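PDB 2VBF: branched-chain alpha-ketoacid decarboxylase from Lactococcus lactis, which uses thiamine diphosphate and magnesium and probably decarboxylates branched-chain and aromatic alpha-keto acids to the corresponding aldehydes. Local coordinates for residues A[430-435]-A[459-464]; A[473-478]-A[545-550]; A[516-521]-A[539-544]. All coordinates share one frame; numbering follows the deposited sequence.

Interaction 1. Residues A[430-435]-A[459-464]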
# COMPACT_ATOMS: atom_id res chain seq x y z
N THR A 430 -2.48 -6.09 11.45
CA THR A 430 -2.22 -7.13 12.44
C THR A 430 -1.75 -8.48 11.88
O THR A 430 -1.05 -9.22 12.59
CB THR A 430 -3.42 -7.38 13.38
OG1 THR A 430 -4.58 -7.68 12.61
CG2 THR A 430 -3.64 -6.16 14.29
N PHE A 431 -2.14 -8.81 10.66
CA PHE A 431 -1.78 -10.11 10.11
C PHE A 431 -0.27 -10.19 9.83
O PHE A 431 0.43 -10.98 10.46
CB PHE A 431 -2.70 -10.55 8.95
CG PHE A 431 -2.31 -11.87 8.33
CD1 PHE A 431 -2.07 -13.00 9.13
CD2 PHE A 431 -2.19 -12.00 6.96
CE1 PHE A 431 -1.69 -14.22 8.54
CE2 PHE A 431 -1.80 -13.22 6.37
CZ PHE A 431 -1.57 -14.33 7.18
N PRO A 432 0.27 -9.33 8.94
CA PRO A 432 1.74 -9.37 8.83
C PRO A 432 2.46 -9.03 10.15
O PRO A 432 3.52 -9.60 10.46
CB PRO A 432 2.04 -8.32 7.74
CG PRO A 432 0.74 -8.12 7.00
CD PRO A 432 -0.34 -8.36 8.01
N ALA A 433 1.92 -8.09 10.91
CA ALA A 433 2.55 -7.70 12.18
C ALA A 433 2.65 -8.89 13.16
O ALA A 433 3.69 -9.09 13.80
CB ALA A 433 1.79 -6.54 12.82
N ALA A 434 1.59 -9.68 13.27
CA ALA A 434 1.61 -10.87 14.11
C ALA A 434 2.69 -11.85 13.67
O ALA A 434 3.36 -12.46 14.51
CB ALA A 434 0.24 -11.55 14.11
N LEU A 435 2.85 -12.01 12.36
CA LEU A 435 3.87 -12.91 11.82
C LEU A 435 5.25 -12.37 12.14
O LEU A 435 6.14 -13.13 12.52
CB LEU A 435 3.73 -13.08 10.30
CG LEU A 435 2.41 -13.68 9.82
CD1 LEU A 435 2.43 -13.84 8.30
CD2 LEU A 435 2.09 -15.00 10.48
N VAL A 459 -4.02 -10.45 3.23
CA VAL A 459 -4.08 -11.90 3.18
C VAL A 459 -2.88 -12.59 2.53
O VAL A 459 -2.54 -13.71 2.89
CB VAL A 459 -5.39 -12.36 2.46
CG1 VAL A 459 -5.31 -12.04 0.98
CG2 VAL A 459 -5.64 -13.86 2.68
N GLN A 460 -2.20 -11.92 1.59
CA GLN A 460 -1.16 -12.58 0.80
C GLN A 460 0.06 -13.02 1.60
O GLN A 460 0.84 -13.85 1.11
CB GLN A 460 -0.74 -11.78 -0.44
CG GLN A 460 -0.38 -10.32 -0.18
CD GLN A 460 -1.59 -9.42 -0.31
OE1 GLN A 460 -2.25 -9.08 0.68
NE2 GLN A 460 -1.92 -9.08 -1.54
N GLU A 461 0.24 -12.53 2.83
CA GLU A 461 1.37 -13.00 3.66
C GLU A 461 1.13 -14.41 4.25
O GLU A 461 2.00 -14.96 4.93
CB GLU A 461 1.74 -12.02 4.77
CG GLU A 461 2.17 -10.63 4.27
CD GLU A 461 3.09 -10.64 3.06
OE1 GLU A 461 4.12 -11.33 3.11
OE2 GLU A 461 2.77 -9.96 2.05
N LEU A 462 -0.04 -14.98 3.99
CA LEU A 462 -0.26 -16.40 4.25
C LEU A 462 0.86 -17.25 3.61
O LEU A 462 1.34 -18.20 4.22
CB LEU A 462 -1.65 -16.81 3.73
CG LEU A 462 -2.39 -18.05 4.20
CD1 LEU A 462 -2.15 -18.38 5.66
CD2 LEU A 462 -3.88 -17.85 3.92
N GLY A 463 1.30 -16.91 2.40
CA GLY A 463 2.40 -17.63 1.75
C GLY A 463 3.67 -17.67 2.58
O GLY A 463 4.26 -18.73 2.79
N LEU A 464 4.08 -16.50 3.06
CA LEU A 464 5.23 -16.38 3.95
C LEU A 464 5.08 -17.25 5.20
O LEU A 464 6.03 -17.92 5.61
CB LEU A 464 5.41 -14.91 4.34
CG LEU A 464 6.52 -14.54 5.32
CD1 LEU A 464 6.89 -13.05 5.17
CD2 LEU A 464 6.14 -14.85 6.77

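Interaction 2. Residues A[473-478]-A[545-550]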
# COMPACT_ATOMS: atom_id res chain seq x y z
N ILE A 473 -1.58 -19.11 16.20
CA ILE A 473 -2.98 -19.51 16.22
C ILE A 473 -3.77 -18.28 15.74
O ILE A 473 -3.79 -17.25 16.41
CB ILE A 473 -3.44 -19.93 17.62
CG1 ILE A 473 -2.55 -21.07 18.16
CG2 ILE A 473 -4.95 -20.31 17.61
CD1 ILE A 473 -2.75 -21.36 19.64
N CYS A 474 -4.38 -18.40 14.56
CA CYS A 474 -5.05 -17.29 13.91
C CYS A 474 -6.54 -17.50 13.93
O CYS A 474 -7.02 -18.55 13.48
CB CYS A 474 -4.57 -17.18 12.47
SG CYS A 474 -2.81 -16.92 12.32
N PHE A 475 -7.26 -16.52 14.46
CA PHE A 475 -8.72 -16.50 14.51
C PHE A 475 -9.24 -15.42 13.57
O PHE A 475 -8.94 -14.24 13.76
CB PHE A 475 -9.23 -16.21 15.92
CG PHE A 475 -8.89 -17.26 16.92
CD1 PHE A 475 -9.68 -18.39 17.06
CD2 PHE A 475 -7.77 -17.11 17.73
CE1 PHE A 475 -9.37 -19.36 18.00
CE2 PHE A 475 -7.44 -18.08 18.67
CZ PHE A 475 -8.24 -19.20 18.81
N ILE A 476 -10.03 -15.83 12.58
CA ILE A 476 -10.63 -14.90 11.60
C ILE A 476 -12.10 -14.72 11.98
O ILE A 476 -12.87 -15.69 11.97
CB ILE A 476 -10.51 -15.41 10.14
CG1 ILE A 476 -9.05 -15.68 9.74
CG2 ILE A 476 -11.16 -14.40 9.17
CD1 ILE A 476 -8.49 -16.99 10.22
N ILE A 477 -12.49 -13.49 12.32
CA ILE A 477 -13.87 -13.22 12.72
C ILE A 477 -14.73 -12.93 11.49
O ILE A 477 -14.75 -11.83 10.97
CB ILE A 477 -13.99 -12.11 13.76
CG1 ILE A 477 -13.16 -12.46 15.00
CG2 ILE A 477 -15.45 -11.89 14.12
CD1 ILE A 477 -13.26 -11.46 16.12
N ASN A 478 -15.43 -13.96 11.02
CA ASN A 478 -16.32 -13.80 9.90
C ASN A 478 -17.68 -13.36 10.43
O ASN A 478 -18.47 -14.19 10.89
CB ASN A 478 -16.41 -15.10 9.10
CG ASN A 478 -17.43 -15.01 7.98
OD1 ASN A 478 -18.14 -14.02 7.84
ND2 ASN A 478 -17.50 -16.06 7.17
N ILE A 545 -8.44 -20.52 12.05
CA ILE A 545 -9.74 -20.80 12.61
C ILE A 545 -10.73 -19.73 12.22
O ILE A 545 -10.65 -18.59 12.70
CB ILE A 545 -9.65 -20.90 14.15
CG1 ILE A 545 -8.67 -22.00 14.56
CG2 ILE A 545 -11.03 -21.12 14.77
CD1 ILE A 545 -8.11 -21.82 15.97
N GLU A 546 -11.69 -20.11 11.38
CA GLU A 546 -12.75 -19.19 10.97
C GLU A 546 -13.85 -19.21 12.03
O GLU A 546 -14.51 -20.24 12.23
CB GLU A 546 -13.29 -19.57 9.59
CG GLU A 546 -14.45 -18.68 9.13
CD GLU A 546 -14.97 -19.03 7.75
OE1 GLU A 546 -14.35 -19.88 7.07
OE2 GLU A 546 -16.00 -18.44 7.36
N LEU A 547 -14.03 -18.08 12.72
CA LEU A 547 -15.11 -17.91 13.70
C LEU A 547 -16.29 -17.26 13.00
O LEU A 547 -16.13 -16.22 12.35
CB LEU A 547 -14.67 -17.03 14.87
CG LEU A 547 -13.41 -17.46 15.62
CD1 LEU A 547 -13.10 -16.46 16.72
CD2 LEU A 547 -13.55 -18.89 16.19
N VAL A 548 -17.48 -17.85 13.14
CA VAL A 548 -18.68 -17.25 12.58
C VAL A 548 -19.47 -16.52 13.68
O VAL A 548 -19.84 -17.12 14.70
CB VAL A 548 -19.58 -18.28 11.85
CG1 VAL A 548 -20.79 -17.58 11.24
CG2 VAL A 548 -18.77 -19.00 10.77
N LEU A 549 -19.70 -15.23 13.47
CA LEU A 549 -20.46 -14.40 14.39
C LEU A 549 -21.41 -13.50 13.61
O LEU A 549 -21.21 -13.25 12.42
CB LEU A 549 -19.51 -13.57 15.26
CG LEU A 549 -18.85 -14.38 16.39
CD1 LEU A 549 -17.45 -14.84 16.01
CD2 LEU A 549 -18.86 -13.62 17.71
N GLU A 550 -22.46 -13.03 14.28
CA GLU A 550 -23.47 -12.21 13.62
C GLU A 550 -22.96 -10.80 13.36
O GLU A 550 -22.23 -10.23 14.17
CB GLU A 550 -24.76 -12.16 14.46
CG GLU A 550 -25.40 -13.51 14.71
CD GLU A 550 -25.87 -14.20 13.44
OE1 GLU A 550 -26.29 -13.50 12.49
OE2 GLU A 550 -25.82 -15.45 13.38

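Interaction 3. Residues A[516-521]-A[539-544]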
# COMPACT_ATOMS: atom_id res chain seq x y z
N ARG A 516 1.15 -28.76 8.20
CA ARG A 516 1.68 -27.41 8.44
C ARG A 516 0.60 -26.52 9.07
O ARG A 516 0.81 -25.92 10.13
CB ARG A 516 2.17 -26.81 7.11
CG ARG A 516 2.60 -25.33 7.16
CD ARG A 516 4.08 -25.15 7.49
NE ARG A 516 4.44 -25.84 8.73
CZ ARG A 516 4.31 -25.34 9.96
NH1 ARG A 516 3.82 -24.13 10.18
NH2 ARG A 516 4.68 -26.08 11.00
N VAL A 517 -0.54 -26.45 8.41
CA VAL A 517 -1.68 -25.66 8.88
C VAL A 517 -2.91 -26.53 9.11
O VAL A 517 -3.29 -27.30 8.23
CB VAL A 517 -2.07 -24.56 7.88
CG1 VAL A 517 -3.13 -23.63 8.50
CG2 VAL A 517 -0.84 -23.77 7.45
N VAL A 518 -3.51 -26.38 10.29
CA VAL A 518 -4.81 -26.98 10.60
C VAL A 518 -5.90 -25.90 10.50
O VAL A 518 -5.87 -24.90 11.23
CB VAL A 518 -4.83 -27.57 12.01
CG1 VAL A 518 -6.18 -28.20 12.30
CG2 VAL A 518 -3.70 -28.61 12.16
N SER A 519 -6.85 -26.13 9.61
CA SER A 519 -7.94 -25.18 9.38
C SER A 519 -9.27 -25.68 9.92
O SER A 519 -9.58 -26.87 9.83
CB SER A 519 -8.05 -24.86 7.89
OG SER A 519 -6.82 -24.32 7.42
N LYS A 520 -10.06 -24.75 10.48
CA LYS A 520 -11.29 -25.05 11.19
C LYS A 520 -12.36 -24.00 10.92
O LYS A 520 -12.03 -22.85 10.68
CB LYS A 520 -11.06 -25.05 12.70
CG LYS A 520 -9.98 -25.95 13.22
CD LYS A 520 -10.40 -27.40 13.17
CE LYS A 520 -9.41 -28.27 13.93
NZ LYS A 520 -9.84 -29.70 13.91
N ILE A 521 -13.63 -24.40 10.99
CA ILE A 521 -14.75 -23.46 11.09
C ILE A 521 -15.46 -23.67 12.43
O ILE A 521 -15.83 -24.79 12.76
CB ILE A 521 -15.76 -23.60 9.94
CG1 ILE A 521 -15.10 -23.35 8.59
CG2 ILE A 521 -16.91 -22.62 10.13
CD1 ILE A 521 -16.07 -23.35 7.40
N VAL A 539 1.81 -27.29 19.48
CA VAL A 539 2.74 -26.16 19.26
C VAL A 539 3.51 -26.22 17.93
O VAL A 539 4.19 -25.26 17.57
CB VAL A 539 3.75 -26.03 20.43
CG1 VAL A 539 3.02 -25.88 21.75
CG2 VAL A 539 4.71 -27.24 20.46
N ASN A 540 3.42 -27.33 17.20
CA ASN A 540 4.23 -27.52 15.99
C ASN A 540 3.49 -27.28 14.68
O ASN A 540 4.04 -27.54 13.60
CB ASN A 540 4.85 -28.91 15.99
CG ASN A 540 5.83 -29.11 17.14
OD1 ASN A 540 6.76 -28.33 17.33
ND2 ASN A 540 5.60 -30.16 17.92
N ARG A 541 2.26 -26.78 14.76
CA ARG A 541 1.52 -26.38 13.57
C ARG A 541 0.82 -25.04 13.77
O ARG A 541 0.54 -24.63 14.89
CB ARG A 541 0.51 -27.46 13.17
CG ARG A 541 1.17 -28.68 12.46
CD ARG A 541 0.13 -29.69 11.97
NE ARG A 541 -0.62 -30.26 13.08
CZ ARG A 541 -1.60 -31.15 12.94
NH1 ARG A 541 -1.96 -31.58 11.74
NH2 ARG A 541 -2.23 -31.61 14.01
N MET A 542 0.56 -24.38 12.65
CA MET A 542 -0.22 -23.15 12.61
C MET A 542 -1.70 -23.54 12.61
O MET A 542 -2.09 -24.55 12.01
CB MET A 542 0.12 -22.37 11.33
CG MET A 542 -0.60 -21.04 11.17
SD MET A 542 0.11 -20.10 9.81
CE MET A 542 -1.32 -19.16 9.31
N TYR A 543 -2.52 -22.74 13.28
CA TYR A 543 -3.96 -22.94 13.28
C TYR A 543 -4.64 -21.75 12.61
O TYR A 543 -4.27 -20.60 12.85
CB TYR A 543 -4.48 -23.20 14.70
CG TYR A 543 -4.24 -24.63 15.08
CD1 TYR A 543 -2.95 -25.10 15.30
CD2 TYR A 543 -5.29 -25.54 15.15
CE1 TYR A 543 -2.71 -26.44 15.61
CE2 TYR A 543 -5.06 -26.88 15.47
CZ TYR A 543 -3.77 -27.31 15.70
OH TYR A 543 -3.54 -28.64 16.00
N TRP A 544 -5.61 -22.06 11.75
CA TRP A 544 -6.35 -21.08 10.96
C TRP A 544 -7.84 -21.33 11.18
O TRP A 544 -8.43 -22.24 10.59
CB TRP A 544 -5.97 -21.24 9.50
CG TRP A 544 -6.43 -20.14 8.60
CD1 TRP A 544 -7.53 -20.14 7.78
CD2 TRP A 544 -5.79 -18.87 8.41
NE1 TRP A 544 -7.61 -18.96 7.10
CE2 TRP A 544 -6.56 -18.15 7.47
CE3 TRP A 544 -4.65 -18.27 8.95
CZ2 TRP A 544 -6.22 -16.86 7.04
CZ3 TRP A 544 -4.31 -16.99 8.53
CH2 TRP A 544 -5.10 -16.30 7.58

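Interaction 1. Residues A[430-435]-A[459-464]
Phe431, on the first turn of helix 430-440, directs its ring at the backbone of residues 459-462. The two segments lie over the same face of the parallel beta-sheet in the thiamine diphosphate-binding alpha/beta domain. With CG anti to the backbone N (chi1 178°), the ring reaches across the gap, and its far edge, CE2 and CZ, does the touching. Leu462 N and Val459 O both lie near the ring plane at this edge, 3.4 and 3.6 Å from Phe431 CE2. Leu462 N is itself bonded to Val459 O, so the ring edge abuts a closed polar pair. The same ring also packs on Leu448 and Ile450 of strand 445-451.

Glu461 presents its aliphatic part to the helix. Its CG approaches Pro432 CG at 4.0 Å, the two side chains crossing at about a right angle, and its CB lies beside Phe431 CE2. From CG the chain bends (chi2 -42°) and carries the buried carboxylate away from the helix. There OE2 accepts from Asn74 ND2, while OE1 accepts from Asn69 ND2 and Ala70 N; these bonds link residues 459-464 to the residues before and in helix 72-86.

One turn beyond Phe431, Leu435 CD1 rests against the carbonyl oxygen of Glu461, 3.6 Å from Glu461 O, and makes an apolar contact with Leu464 CD2 at 4.1 Å.

Interaction 2. Residues A[473-478]-A[545-550]
Strands 473-478 and 545-548 are parallel neighbours in the central sheet of the alpha/beta domain, and the first of them runs directly into Asn479, which binds magnesium with Asp452 and Gly481. Phe475 pairs with Ile545, Ile476 with Glu546, Ile477 with Leu547 and Asn478 with Val548. The ladder alternates as parallel strands require: Cys474 O receives Ile545 N, Ile476 N donates to Ile545 O while Ile476 O accepts from Leu547 N, and likewise Asn478 N donates to Leu547 O and Asn478 O accepts from Leu549 N. The last of these, 3.0 Å from Leu549 N to Asn478 O, extends the pairing just past the strand end.

On the face carrying Phe475 and Ile477 the contact is apolar. Ile545 lies alongside Phe475, its CD1 pressed to 3.4 Å from Phe475 CE1, while Leu547 CD1 approaches Phe475 CD1 at 3.9 Å. Phe449 and Phe528 meet the same ring.

The other face holds a polar pair. Asn478 and Glu546 both place CG anti to the backbone N and extend side by side, with amide and carboxylate planes 23° apart. Asn478 ND2 reaches Glu546 OE2 at 2.8 Å in a nearly straight bond (169°); Glu546 OE2 lies in the amide plane of Asn478 and is met on its anti side, somewhat out of the carboxylate plane. Glu546 OE1 accepts from Ser504 N. With an alanine here the carboxylate is gone, and Asn478 ND2 would probably lose this acceptor and Ser504 N its partner. Asn478 OD1 accepts from Asp480 N in the metal-binding loop.

Interaction 3. Residues A[516-521]-A[539-544]
Val518 lies against two flat groups of segment 539-544 at once. Its CB rests over one face of the Tyr543 ring, 3.5 Å above the plane and offset toward the rim, a CH-pi contact; at the ring's edge, in plane, is Arg541 O. Its CG2 stands 3.3 Å above the centre of the Arg541 guanidinium, with CZ the nearest atom. With CG1 anti to the backbone N (chi1 -180°), CG1 joins CB by Tyr543 CE2, and CG2 turns to the arginine while still touching the tyrosine near CZ. Asp538 OD2 takes a salt bridge from Arg541 NE and a hydrogen bond from Tyr543 OH, tying both plates together and probably limiting their rotation. A third flat group, the Arg516 guanidinium, has Asn540 O at its edge, 3.0 Å from Arg516 NH2; NH2 is hydrogen-bonded to Asn471 OD1.

On the opposite face of the sheet, Val517 CG1 packs 3.8 Å from Trp544 CB, the two side chains side by side, and Trp544 NE1 donates to Tyr503 O. Between the faces runs the backbone ladder: Met542 N to Arg516 O, Val518 N to Met542 O at 2.9 Å, Trp544 N to Val518 O, and Lys520 N to Trp544 O. Strand 517-522 is the outermost of the sheet within this chain, and Lys520 NZ forms a salt bridge with Glu534 of helix 525-537. That helix connects the two parallel strands, making the whole a beta-alpha-beta unit at the edge of the parallel sheet of the cofactor-binding domain.

All three contacts belong to one alpha/beta domain. Interactions 2 and 3 share strand 542-548, which pairs with 473-478 on one side and 517-522 on the other; Cys474 N to Tyr543 O and Glu546 N to Lys520 O, each 2.8 Å, are probable hydrogen bonds that continue the two ladders. Trp544 joins the sheet to interaction 1, its CZ3 lying 3.8 Å from Phe431 CE1, while Leu462 CD1 packs on Met542 CE. Interaction 2 comes nearest the cofactor: the Ile477 side chain is about 5 Å from thiamine diphosphate and about 6 Å from magnesium. The Phe431 side chain is about 10 Å from the cofactor, that of Trp544 about 12 Å.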